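Local coordinates for protein 4-methyl-5(B-hydroxyethyl)-thiazole monophosphate biosynthesis enzyme (Vibrio cholerae O1 biovar El Tor, PDB 3OT1) that is of unknown function but belongs to the DJ-1/PfpI family and may act in thiazole monophosphate biosynthesis, at residues L75-G80 with T91-L96; G82-F87 with I110-A115; A95-F100 with L116-Q121; M129-H132 with H138-S141; Q147-Y152 with H156-Q161. One frame throughout, in Å; residues are numbered along the deposited sequence. Where two conformers were deposited one is given.

Contact 1 (L75-G80 with T91-L96)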
# COMPACT_ATOMS: atom_id res chain seq x y z
N LEU A 75 -11.65 12.02 -9.01
CA LEU A 75 -11.47 12.21 -7.58
C LEU A 75 -11.39 10.82 -6.94
O LEU A 75 -12.27 10.00 -7.18
CB LEU A 75 -12.68 12.98 -7.02
CG LEU A 75 -12.70 13.25 -5.52
CD1 LEU A 75 -11.56 14.17 -5.08
CD2 LEU A 75 -14.05 13.80 -5.10
N ALA A 76 -10.35 10.56 -6.14
CA ALA A 76 -10.18 9.28 -5.47
C ALA A 76 -10.04 9.50 -3.97
O ALA A 76 -9.12 10.21 -3.52
CB ALA A 76 -8.97 8.55 -6.00
N LEU A 77 -10.96 8.91 -3.21
CA LEU A 77 -11.05 9.14 -1.78
C LEU A 77 -10.61 7.89 -1.02
O LEU A 77 -11.27 6.86 -1.06
CB LEU A 77 -12.50 9.46 -1.40
CG LEU A 77 -13.14 10.66 -2.10
CD1 LEU A 77 -14.58 10.81 -1.59
CD2 LEU A 77 -12.37 11.93 -1.85
N PRO A 78 -9.47 7.99 -0.30
CA PRO A 78 -9.07 6.92 0.60
C PRO A 78 -10.07 6.72 1.74
O PRO A 78 -10.87 7.61 2.02
CB PRO A 78 -7.71 7.39 1.13
CG PRO A 78 -7.23 8.41 0.09
CD PRO A 78 -8.49 9.09 -0.34
N GLY A 79 -9.94 5.59 2.41
CA GLY A 79 -10.72 5.30 3.60
C GLY A 79 -9.93 5.55 4.87
O GLY A 79 -9.17 6.51 4.97
N GLY A 80 -10.11 4.66 5.84
CA GLY A 80 -9.73 4.90 7.23
C GLY A 80 -10.88 5.55 7.95
O GLY A 80 -11.53 6.42 7.38
N THR A 91 -16.41 20.85 4.70
CA THR A 91 -17.23 21.58 3.73
C THR A 91 -16.64 21.47 2.33
O THR A 91 -17.35 21.20 1.36
CB THR A 91 -17.39 23.06 4.18
OG1 THR A 91 -17.91 23.09 5.51
CG2 THR A 91 -18.29 23.81 3.20
N ALA A 92 -15.34 21.71 2.23
CA ALA A 92 -14.68 21.71 0.94
C ALA A 92 -14.70 20.33 0.30
O ALA A 92 -14.86 20.22 -0.90
CB ALA A 92 -13.25 22.19 1.07
N LEU A 93 -14.51 19.27 1.08
CA LEU A 93 -14.49 17.93 0.53
C LEU A 93 -15.87 17.59 -0.04
O LEU A 93 -16.00 17.06 -1.14
CB LEU A 93 -14.05 16.91 1.59
CG LEU A 93 -13.76 15.44 1.22
CD1 LEU A 93 -15.04 14.69 0.95
CD2 LEU A 93 -12.81 15.32 0.01
N LEU A 94 -16.90 17.85 0.76
CA LEU A 94 -18.25 17.55 0.31
C LEU A 94 -18.61 18.34 -0.96
O LEU A 94 -19.24 17.79 -1.86
CB LEU A 94 -19.26 17.83 1.42
CG LEU A 94 -19.09 16.97 2.68
CD1 LEU A 94 -20.12 17.41 3.75
CD2 LEU A 94 -19.23 15.48 2.42
N ALA A 95 -18.20 19.59 -1.03
CA ALA A 95 -18.40 20.40 -2.22
C ALA A 95 -17.66 19.82 -3.43
O ALA A 95 -18.18 19.90 -4.55
CB ALA A 95 -17.98 21.86 -1.95
N LEU A 96 -16.45 19.29 -3.24
CA LEU A 96 -15.72 18.70 -4.35
C LEU A 96 -16.44 17.47 -4.87
O LEU A 96 -16.44 17.22 -6.05
CB LEU A 96 -14.29 18.34 -3.95
CG LEU A 96 -13.36 19.52 -3.93
CD1 LEU A 96 -12.11 19.17 -3.18
CD2 LEU A 96 -12.99 20.01 -5.34
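Leu77 meets Leu93 with no flat side chain between them. The flat group close by is the ring of Phe87, on helix 81-88, which touches both leucines. Leu75 CD2 lies 4.3 Å from Leu96 O, a loose approach.

The closest contact is methyl to methyl. Leu77 CD2 lies 3.9 Å from Leu93 CD2, and the two side chains run at a slant to each other. Leu77 has CG anti to its carbonyl carbon (chi1 -57°), and Leu93 has CG anti to its backbone N (chi1 -172°). The CB of Leu93 does not aim at the strand, yet its far end swings in to meet Leu77.

Leu75 and Leu77 are two residues apart on the strand, and both turn their side chains to the helix. Pro15 of strand 11-16 also touches Leu75, Leu77 and Leu93. All four touching residues are buried and apolar.

Helix 91-102 thus packs on strand 74-77 of the central sheet. Strand 106-110 pairs in parallel with strand 74-77, and the two helices lie in the connection. This is the beta-alpha-beta crossover of the alpha/beta fold of the DJ-1/PfpI family.

Contact 2 (G82-F87 with I110-A115)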
# COMPACT_ATOMS: atom_id res chain seq x y z
N GLY A 82 -11.05 7.48 10.88
CA GLY A 82 -10.84 8.89 11.21
C GLY A 82 -10.77 9.79 9.98
O GLY A 82 -11.27 10.91 9.98
N GLY A 83 -10.12 9.31 8.93
CA GLY A 83 -10.01 10.06 7.69
C GLY A 83 -11.36 10.26 7.02
O GLY A 83 -11.67 11.36 6.58
N ALA A 84 -12.16 9.20 6.95
CA ALA A 84 -13.50 9.31 6.37
C ALA A 84 -14.34 10.30 7.17
O ALA A 84 -15.10 11.09 6.60
CB ALA A 84 -14.17 7.98 6.31
N GLN A 85 -14.22 10.29 8.50
CA GLN A 85 -14.98 11.23 9.33
C GLN A 85 -14.51 12.66 9.05
O GLN A 85 -15.30 13.59 8.98
CB GLN A 85 -14.83 10.92 10.83
CG GLN A 85 -15.47 9.61 11.29
CD GLN A 85 -16.99 9.64 11.34
OE1 GLN A 85 -17.62 10.48 10.73
NE2 GLN A 85 -17.58 8.69 12.06
N ALA A 86 -13.20 12.85 8.90
CA ALA A 86 -12.66 14.16 8.56
C ALA A 86 -13.20 14.64 7.21
O ALA A 86 -13.53 15.82 7.05
CB ALA A 86 -11.14 14.15 8.55
N PHE A 87 -13.31 13.74 6.24
CA PHE A 87 -13.90 14.07 4.96
C PHE A 87 -15.36 14.50 5.12
O PHE A 87 -15.81 15.49 4.52
CB PHE A 87 -13.83 12.87 4.00
CG PHE A 87 -12.45 12.53 3.45
CD1 PHE A 87 -11.33 13.32 3.62
CD2 PHE A 87 -12.31 11.36 2.70
CE1 PHE A 87 -10.11 12.94 3.07
CE2 PHE A 87 -11.11 11.00 2.16
CZ PHE A 87 -10.00 11.78 2.35
N ILE A 110 -13.08 4.21 -1.25
CA ILE A 110 -12.81 2.91 -0.69
C ILE A 110 -13.04 2.89 0.81
O ILE A 110 -12.94 3.91 1.49
CB ILE A 110 -11.37 2.45 -1.08
CG1 ILE A 110 -11.06 0.99 -0.72
CG2 ILE A 110 -10.33 3.41 -0.53
CD1 ILE A 110 -9.84 0.46 -1.44
N CYS A 111 -13.27 1.67 1.31
CA CYS A 111 -13.25 1.39 2.74
C CYS A 111 -14.37 2.12 3.50
O CYS A 111 -15.54 1.95 3.15
CB CYS A 111 -11.82 1.73 3.21
SG CYS A 111 -11.33 1.47 4.89
N ALA A 112 -14.06 2.88 4.54
CA ALA A 112 -15.09 3.54 5.33
C ALA A 112 -15.79 4.67 4.58
O ALA A 112 -16.88 5.08 4.97
CB ALA A 112 -14.50 4.07 6.65
N THR A 113 -15.15 5.23 3.57
CA THR A 113 -15.63 6.46 2.99
C THR A 113 -17.03 6.39 2.37
O THR A 113 -17.81 7.29 2.58
CB THR A 113 -14.55 7.04 2.07
OG1 THR A 113 -13.45 7.42 2.91
CG2 THR A 113 -15.04 8.22 1.29
N PRO A 114 -17.35 5.34 1.60
CA PRO A 114 -18.72 5.33 1.03
C PRO A 114 -19.78 5.31 2.14
O PRO A 114 -20.86 5.86 1.94
CB PRO A 114 -18.74 4.05 0.19
CG PRO A 114 -17.28 3.86 -0.23
CD PRO A 114 -16.52 4.27 1.03
N ALA A 115 -19.50 4.68 3.27
CA ALA A 115 -20.43 4.63 4.41
C ALA A 115 -20.46 5.95 5.18
O ALA A 115 -21.53 6.55 5.38
CB ALA A 115 -20.07 3.48 5.33
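Ala84 CB rests against the side chain of Thr113 and overlaps its hydroxyl. The methyl carbon lies 3.5 Å from Thr113 OG1. The backbones come close here, with the CA atoms of Ala84 and Thr113 4.9 Å apart. The small side chain of Ala84 lies between the two backbones. The same methyl also meets Ala112, with Ala84 CB 3.9 Å from Ala112 CB.

Thr113 OG1 is beside the backbone N and anti to the carbonyl carbon (chi1 -67°). This turns the hydroxyl to helix 81-88. Its polar partner is Pro78 O, to which it donates a hydrogen bond. The buried hydroxyl is therefore satisfied while its side packs on carbon.

Residues 110-113 form a type II' beta turn between strand 106-110 and helix 113-119. Cys111 has a positive phi (65°), as the first corner of a type II' turn requires. A cysteine at a sharp strand-turn-helix corner is consistent with the nucleophile elbow of DJ-1 relatives. The turn's own bond, Thr113 N to Ile110 O, is weak at 3.3 Å. Glu24 of helix 22-34 touches Cys111.

One turn beyond Ala84, Phe87 reaches the same threonine. Phe87 CD2 is 4.1 Å from Thr113 OG1, and the approach to the ring is slanted. One ring face carries Gly83 O, 3.4 Å above the plane and offset toward the rim. That oxygen also accepts the helical bond from Phe87 N. Further along helix 113-119, Leu116 touches Ala84 and Gln85, and Val117 touches Phe87.

Contact 3 (A95-F100 with L116-Q121)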
# COMPACT_ATOMS: atom_id res chain seq x y z
N ALA A 95 -18.20 19.59 -1.03
CA ALA A 95 -18.40 20.40 -2.22
C ALA A 95 -17.66 19.82 -3.43
O ALA A 95 -18.18 19.90 -4.55
CB ALA A 95 -17.98 21.86 -1.95
N LEU A 96 -16.45 19.29 -3.24
CA LEU A 96 -15.72 18.70 -4.35
C LEU A 96 -16.44 17.47 -4.87
O LEU A 96 -16.44 17.22 -6.05
CB LEU A 96 -14.29 18.34 -3.95
CG LEU A 96 -13.36 19.52 -3.93
CD1 LEU A 96 -12.11 19.17 -3.18
CD2 LEU A 96 -12.99 20.01 -5.34
N ILE A 97 -17.03 16.67 -3.98
CA ILE A 97 -17.80 15.52 -4.46
C ILE A 97 -18.92 16.01 -5.40
O ILE A 97 -19.11 15.46 -6.48
CB ILE A 97 -18.38 14.69 -3.31
CG1 ILE A 97 -17.25 14.03 -2.50
CG2 ILE A 97 -19.39 13.67 -3.84
CD1 ILE A 97 -17.74 13.48 -1.17
N ASP A 98 -19.63 17.05 -4.98
CA ASP A 98 -20.69 17.62 -5.81
C ASP A 98 -20.13 18.13 -7.15
O ASP A 98 -20.69 17.89 -8.20
CB ASP A 98 -21.35 18.79 -5.10
CG ASP A 98 -22.05 18.43 -3.79
OD1 ASP A 98 -22.36 17.27 -3.56
OD2 ASP A 98 -22.28 19.37 -2.99
N ALA A 99 -19.00 18.83 -7.07
CA ALA A 99 -18.43 19.45 -8.28
C ALA A 99 -17.99 18.39 -9.29
O ALA A 99 -18.29 18.51 -10.47
CB ALA A 99 -17.28 20.38 -7.93
N PHE A 100 -17.26 17.37 -8.85
CA PHE A 100 -16.81 16.31 -9.74
C PHE A 100 -17.99 15.58 -10.35
O PHE A 100 -18.04 15.33 -11.55
CB PHE A 100 -15.90 15.31 -9.02
CG PHE A 100 -14.45 15.72 -8.99
CD1 PHE A 100 -13.54 15.24 -9.93
CD2 PHE A 100 -13.97 16.53 -7.99
CE1 PHE A 100 -12.21 15.59 -9.90
CE2 PHE A 100 -12.62 16.87 -7.92
CZ PHE A 100 -11.74 16.40 -8.89
N LEU A 116 -19.30 6.40 5.65
CA LEU A 116 -19.24 7.54 6.56
C LEU A 116 -19.31 8.89 5.87
O LEU A 116 -19.61 9.89 6.53
CB LEU A 116 -18.00 7.46 7.44
CG LEU A 116 -17.93 6.24 8.36
CD1 LEU A 116 -16.69 6.32 9.25
CD2 LEU A 116 -19.20 6.08 9.19
N VAL A 117 -19.06 8.92 4.55
CA VAL A 117 -19.19 10.15 3.78
C VAL A 117 -20.45 10.10 2.90
O VAL A 117 -21.36 10.90 3.09
CB VAL A 117 -17.94 10.48 2.95
CG1 VAL A 117 -18.16 11.83 2.23
CG2 VAL A 117 -16.70 10.51 3.86
N PHE A 118 -20.52 9.17 1.95
CA PHE A 118 -21.62 9.24 0.98
C PHE A 118 -22.98 8.97 1.63
O PHE A 118 -23.92 9.75 1.46
CB PHE A 118 -21.43 8.26 -0.18
CG PHE A 118 -20.17 8.43 -0.99
CD1 PHE A 118 -19.42 9.61 -1.01
CD2 PHE A 118 -19.74 7.37 -1.78
CE1 PHE A 118 -18.27 9.69 -1.78
CE2 PHE A 118 -18.62 7.47 -2.55
CZ PHE A 118 -17.89 8.62 -2.56
N ALA A 119 -23.09 7.86 2.36
CA ALA A 119 -24.35 7.48 2.96
C ALA A 119 -24.77 8.54 3.99
O ALA A 119 -25.93 8.94 4.00
CB ALA A 119 -24.30 6.09 3.52
N LYS A 120 -23.83 9.07 4.78
CA LYS A 120 -24.15 10.06 5.83
C LYS A 120 -24.46 11.48 5.34
O LYS A 120 -25.20 12.21 5.98
CB LYS A 120 -23.03 10.10 6.89
CG LYS A 120 -22.91 8.84 7.72
CD LYS A 120 -24.20 8.51 8.44
N GLN A 121 -23.89 11.88 4.20
CA GLN A 121 -24.02 13.25 3.69
C GLN A 121 -24.79 13.33 2.38
O GLN A 121 -24.70 14.33 1.66
CB GLN A 121 -22.64 13.90 3.59
CG GLN A 121 -21.95 14.11 4.93
CD GLN A 121 -22.69 15.09 5.82
OE1 GLN A 121 -23.40 16.00 5.34
NE2 GLN A 121 -22.55 14.92 7.12
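Ile97 makes every close contact here, through its terminal methyl CD1. One contact is between aliphatic groups. Ile97 CD1 lies 3.8 Å from Val117 CG1, and the two side chains pass at a slant. Ile97 has CG1 anti to the carbonyl carbon (chi1 -66°), and the chain then extends beyond it (chi2 166°). This carries CD1 well out from its helix, where the backbones stay apart. The CA atoms of Ile97 and Phe118 are 9.1 Å from each other.

The second contact is between an aliphatic group and an aromatic edge. Ile97 CD1 sits at the rim of the Phe118 ring, in its plane, 3.9 Å from CE1. The ring faces are thus not used by this methyl. Phe118 also makes an edge-to-face pair with Phe124, and Ile97 touches Phe124 too.

Polar bonds lie around this apolar contact. Within the second segment, Gln121 N bonds to Val117 O at 2.9 Å. The helix has a wider pi-type turn at 116-119. Asp98 forms a salt bridge with Lys123, beside the contact.

Phe118 also touches Leu77, Val107 and Ala109, and Ile97 touches Leu75. The contact therefore joins helix 91-102 and helix 113-119 over strands 74-77 and 106-110. Helices packed side by side on one face of a mainly parallel sheet are characteristic of the three-layer alpha/beta fold of the DJ-1/PfpI family.

Contact 4 (M129-H132 with H138-S141)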
# COMPACT_ATOMS: atom_id res chain seq x y z
N MSE A 129 -23.30 0.66 -4.39
CA MSE A 129 -21.96 0.84 -3.86
C MSE A 129 -21.62 -0.24 -2.87
O MSE A 129 -22.49 -0.83 -2.25
CB MSE A 129 -21.78 2.21 -3.22
CG MSE A 129 -22.69 2.47 -2.03
SE MSE A 129 -22.53 4.25 -1.31
CE MSE A 129 -23.41 5.24 -2.70
N THR A 130 -20.31 -0.43 -2.73
CA THR A 130 -19.76 -1.25 -1.66
C THR A 130 -18.97 -0.35 -0.71
O THR A 130 -18.85 0.87 -0.91
CB THR A 130 -18.91 -2.42 -2.19
OG1 THR A 130 -18.73 -3.38 -1.15
CG2 THR A 130 -17.56 -2.01 -2.71
N CYS A 131 -18.47 -0.95 0.36
CA CYS A 131 -17.67 -0.26 1.37
C CYS A 131 -17.01 -1.32 2.22
O CYS A 131 -17.15 -2.51 1.94
CB CYS A 131 -18.54 0.67 2.23
SG CYS A 131 -19.81 -0.11 3.22
N HIS A 132 -16.31 -0.90 3.27
CA HIS A 132 -15.73 -1.89 4.17
C HIS A 132 -16.82 -2.75 4.79
O HIS A 132 -17.84 -2.22 5.20
CB HIS A 132 -14.95 -1.19 5.26
CG HIS A 132 -14.08 -2.10 6.02
ND1 HIS A 132 -14.55 -2.94 7.00
CD2 HIS A 132 -12.76 -2.35 5.90
CE1 HIS A 132 -13.54 -3.66 7.45
NE2 HIS A 132 -12.44 -3.30 6.82
N HIS A 138 -24.43 0.51 6.88
CA HIS A 138 -24.70 1.91 6.58
C HIS A 138 -25.31 2.13 5.19
O HIS A 138 -25.78 3.21 4.88
CB HIS A 138 -23.41 2.71 6.63
CG HIS A 138 -22.91 2.98 8.02
ND1 HIS A 138 -22.74 2.00 8.97
CD2 HIS A 138 -22.51 4.14 8.59
CE1 HIS A 138 -22.29 2.55 10.09
NE2 HIS A 138 -22.14 3.85 9.88
N ILE A 139 -25.24 1.13 4.33
CA ILE A 139 -25.68 1.28 2.94
C ILE A 139 -27.09 0.69 2.82
O ILE A 139 -27.35 -0.40 3.35
CB ILE A 139 -24.71 0.52 2.01
CG1 ILE A 139 -23.23 0.87 2.28
CG2 ILE A 139 -25.09 0.73 0.57
CD1 ILE A 139 -22.92 2.34 2.24
N PRO A 140 -28.01 1.37 2.10
CA PRO A 140 -29.34 0.76 1.92
C PRO A 140 -29.21 -0.64 1.36
O PRO A 140 -28.46 -0.86 0.41
CB PRO A 140 -30.03 1.71 0.93
CG PRO A 140 -29.36 3.02 1.17
CD PRO A 140 -27.91 2.68 1.44
N SER A 141 -29.92 -1.60 1.96
CA SER A 141 -29.71 -3.00 1.64
C SER A 141 -29.89 -3.31 0.15
O SER A 141 -29.17 -4.15 -0.39
CB SER A 141 -30.64 -3.87 2.49
OG SER A 141 -32.00 -3.49 2.28
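Ile139 fits between Met129 and Cys131, and its branches meet different partners. Ile139 CG1 lies 3.7 Å from Cys131 SG. On the other branch, Ile139 CG2 is 3.9 Å from Met129 CG. The end methyl CD1 lies near both the selenium and the sulfur, 4.1 Å from Met129 SE and the same from Cys131 SG. Met129 is a selenomethionine in this crystal.

The torsions bring these groups together. Met129 has CG between its backbone N and carbonyl carbon (chi1 62°), and its chain bends again at the selenium. Cys131 takes the same kind of first torsion (chi1 63°), which turns SG to the isoleucine.

Both segments belong to the long irregular connection between helix 113-119 and strand 149-152. The chain folds back here, and Ile139 buries an apolar side chain against the earlier part of the loop.

Next come the residues that hold this group. Pro114 touches Met129 and Cys131, Phe136 touches Cys131, and Leu144 touches Ile139. Leu157 and Thr159 of the sheet also touch Met129. Between the two packing residues, Thr130 turns the other way. Its N bonds to Thr159 OG1, and its OG1 bonds to Ser145 O. The backbone of His132 pairs with Cys111, at the turn before helix 113-119. His132 NE2 makes a weak hydrogen bond to the backbone of the neighbouring subunit.

Contact 5 (Q147-Y152 with H156-Q161)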
# COMPACT_ATOMS: atom_id res chain seq x y z
N GLN A 147 -19.40 -6.83 -4.02
CA GLN A 147 -18.23 -6.96 -4.88
C GLN A 147 -17.03 -6.31 -4.22
O GLN A 147 -17.15 -5.30 -3.53
CB GLN A 147 -18.45 -6.24 -6.20
CG GLN A 147 -19.55 -6.78 -7.07
CD GLN A 147 -20.00 -5.71 -8.00
OE1 GLN A 147 -20.79 -4.83 -7.64
NE2 GLN A 147 -19.47 -5.73 -9.19
N ARG A 148 -15.86 -6.89 -4.45
CA ARG A 148 -14.62 -6.28 -3.99
C ARG A 148 -14.43 -4.90 -4.61
O ARG A 148 -13.95 -4.00 -3.91
CB ARG A 148 -13.42 -7.19 -4.32
CG ARG A 148 -13.43 -8.50 -3.54
CD ARG A 148 -12.33 -9.43 -3.96
NE ARG A 148 -11.01 -8.94 -3.59
CZ ARG A 148 -10.47 -9.06 -2.38
NH1 ARG A 148 -11.11 -9.66 -1.40
NH2 ARG A 148 -9.26 -8.58 -2.19
N VAL A 149 -14.79 -4.74 -5.89
CA VAL A 149 -14.80 -3.47 -6.60
C VAL A 149 -16.15 -3.36 -7.32
O VAL A 149 -16.52 -4.24 -8.08
CB VAL A 149 -13.65 -3.40 -7.62
CG1 VAL A 149 -13.66 -2.09 -8.40
CG2 VAL A 149 -12.28 -3.59 -6.95
N CYS A 150 -16.87 -2.29 -7.03
CA CYS A 150 -18.19 -2.03 -7.59
C CYS A 150 -18.19 -0.75 -8.44
O CYS A 150 -17.89 0.34 -7.92
CB CYS A 150 -19.20 -1.88 -6.46
SG CYS A 150 -20.87 -1.39 -7.00
N TYR A 151 -18.52 -0.86 -9.72
CA TYR A 151 -18.70 0.29 -10.58
C TYR A 151 -20.19 0.49 -10.87
O TYR A 151 -20.88 -0.45 -11.25
CB TYR A 151 -17.93 0.11 -11.89
CG TYR A 151 -18.07 1.32 -12.79
CD1 TYR A 151 -17.75 2.59 -12.32
CD2 TYR A 151 -18.53 1.22 -14.10
CE1 TYR A 151 -17.86 3.72 -13.11
CE2 TYR A 151 -18.62 2.37 -14.91
CZ TYR A 151 -18.29 3.61 -14.39
OH TYR A 151 -18.41 4.76 -15.12
N TYR A 152 -20.65 1.71 -10.64
CA TYR A 152 -22.03 2.11 -10.93
C TYR A 152 -21.98 3.23 -11.98
O TYR A 152 -21.75 4.40 -11.69
CB TYR A 152 -22.73 2.56 -9.64
CG TYR A 152 -24.18 2.86 -9.84
CD1 TYR A 152 -25.08 1.84 -10.12
CD2 TYR A 152 -24.66 4.16 -9.77
CE1 TYR A 152 -26.43 2.11 -10.31
CE2 TYR A 152 -26.01 4.42 -9.95
CZ TYR A 152 -26.88 3.40 -10.22
OH TYR A 152 -28.21 3.69 -10.41
N HIS A 156 -21.27 7.50 -12.45
CA HIS A 156 -19.81 7.51 -12.60
C HIS A 156 -19.13 7.28 -11.25
O HIS A 156 -18.30 8.10 -10.82
CB HIS A 156 -19.33 8.85 -13.18
CG HIS A 156 -20.04 9.24 -14.43
ND1 HIS A 156 -21.00 10.22 -14.46
CD2 HIS A 156 -19.94 8.76 -15.69
CE1 HIS A 156 -21.46 10.34 -15.70
NE2 HIS A 156 -20.83 9.47 -16.46
N LEU A 157 -19.50 6.20 -10.57
CA LEU A 157 -19.06 5.96 -9.20
C LEU A 157 -18.37 4.60 -9.06
O LEU A 157 -18.92 3.56 -9.41
CB LEU A 157 -20.26 6.00 -8.24
CG LEU A 157 -19.92 5.74 -6.78
CD1 LEU A 157 -19.09 6.87 -6.20
CD2 LEU A 157 -21.18 5.47 -5.95
N LEU A 158 -17.16 4.60 -8.52
CA LEU A 158 -16.41 3.38 -8.28
C LEU A 158 -16.19 3.25 -6.78
O LEU A 158 -15.66 4.19 -6.17
CB LEU A 158 -15.06 3.43 -8.98
CG LEU A 158 -14.21 2.16 -8.88
CD1 LEU A 158 -14.85 1.01 -9.70
CD2 LEU A 158 -12.78 2.46 -9.34
N THR A 159 -16.58 2.13 -6.19
CA THR A 159 -16.31 1.92 -4.79
C THR A 159 -15.63 0.57 -4.55
O THR A 159 -15.66 -0.33 -5.38
CB THR A 159 -17.59 2.04 -3.94
OG1 THR A 159 -18.59 1.14 -4.43
CG2 THR A 159 -18.08 3.47 -3.91
N SER A 160 -14.99 0.46 -3.38
CA SER A 160 -14.28 -0.75 -3.04
C SER A 160 -14.18 -0.88 -1.52
O SER A 160 -14.57 0.01 -0.79
CB SER A 160 -12.92 -0.76 -3.73
OG SER A 160 -12.22 -1.98 -3.65
N GLN A 161 -13.68 -2.01 -1.04
CA GLN A 161 -13.88 -2.42 0.35
C GLN A 161 -12.78 -2.13 1.36
O GLN A 161 -13.11 -1.79 2.48
CB GLN A 161 -14.20 -3.92 0.39
CG GLN A 161 -15.49 -4.29 -0.34
CD GLN A 161 -15.97 -5.66 0.01
OE1 GLN A 161 -15.50 -6.28 0.97
NE2 GLN A 161 -16.96 -6.14 -0.72
O HOH W 1 -20.09 2.07 -6.59
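Tyr151 leaves the strand with CG anti to its backbone N (chi1 -178°), and its ring runs over the partner strand. CB packs on a methyl, 3.9 Å from Leu158 CD1. Ring atom CD1 comes 3.3 Å from Leu157 O, a slanted approach to the ring. CE1 stays near the backbone of Leu157. At the tip, OH lies 4.0 Å from His156 CA.

Next to Tyr151 on this face, Val149 CG1 touches Leu158 CD1 at 3.6 Å. The backbones are joined by four hydrogen bonds. Cys150 pairs with Thr159, and Tyr152 with Leu157; the bond from Cys150 N to Thr159 O is nearly straight at 174°. His156 and Leu157 both face Tyr152, which makes a G1 beta bulge.

Side chains close the other end. Ser160 OG donates to Arg148 O at 2.7 Å and also bonds to Thr165 OG1. Gln161 NE2 donates to Gln147 O at 2.9 Å, from above the carbonyl plane. On the opposite face, a water lies 2.8 Å from Thr159 OG1, which also binds Thr130 N.

The hairpin ends the central sheet. Strand 157-160 runs parallel to strand 106-110, and the outermost strand of this chain, 149-152, runs antiparallel to it. Helix 166-178 covers the face of Val149, Tyr151, Leu158 and Ser160. Helix 113-119 touches Leu157 and Thr159 on the other.

All five contacts belong to the DJ-1/PfpI fold. Contacts 1, 2 and 3 form a cluster, with centres 7 to 10 Å apart. Contacts 1 and 3 share helix 91-102, and contacts 2 and 3 share helix 113-119. Along the chain contact 2 crosses both of the others. Contacts 4 and 5 follow later, with centres about 10 Å apart. Contacts 1 and 5 reach the same sheet, with centres about 16 Å apart. The turn at 110-113 joins the two groups: Cys111 has backbone bonds to Ser160 and His132. The Cys111 corner is thus tied to helices, the later loop and the hairpin, consistent with the nucleophile-elbow position of the family.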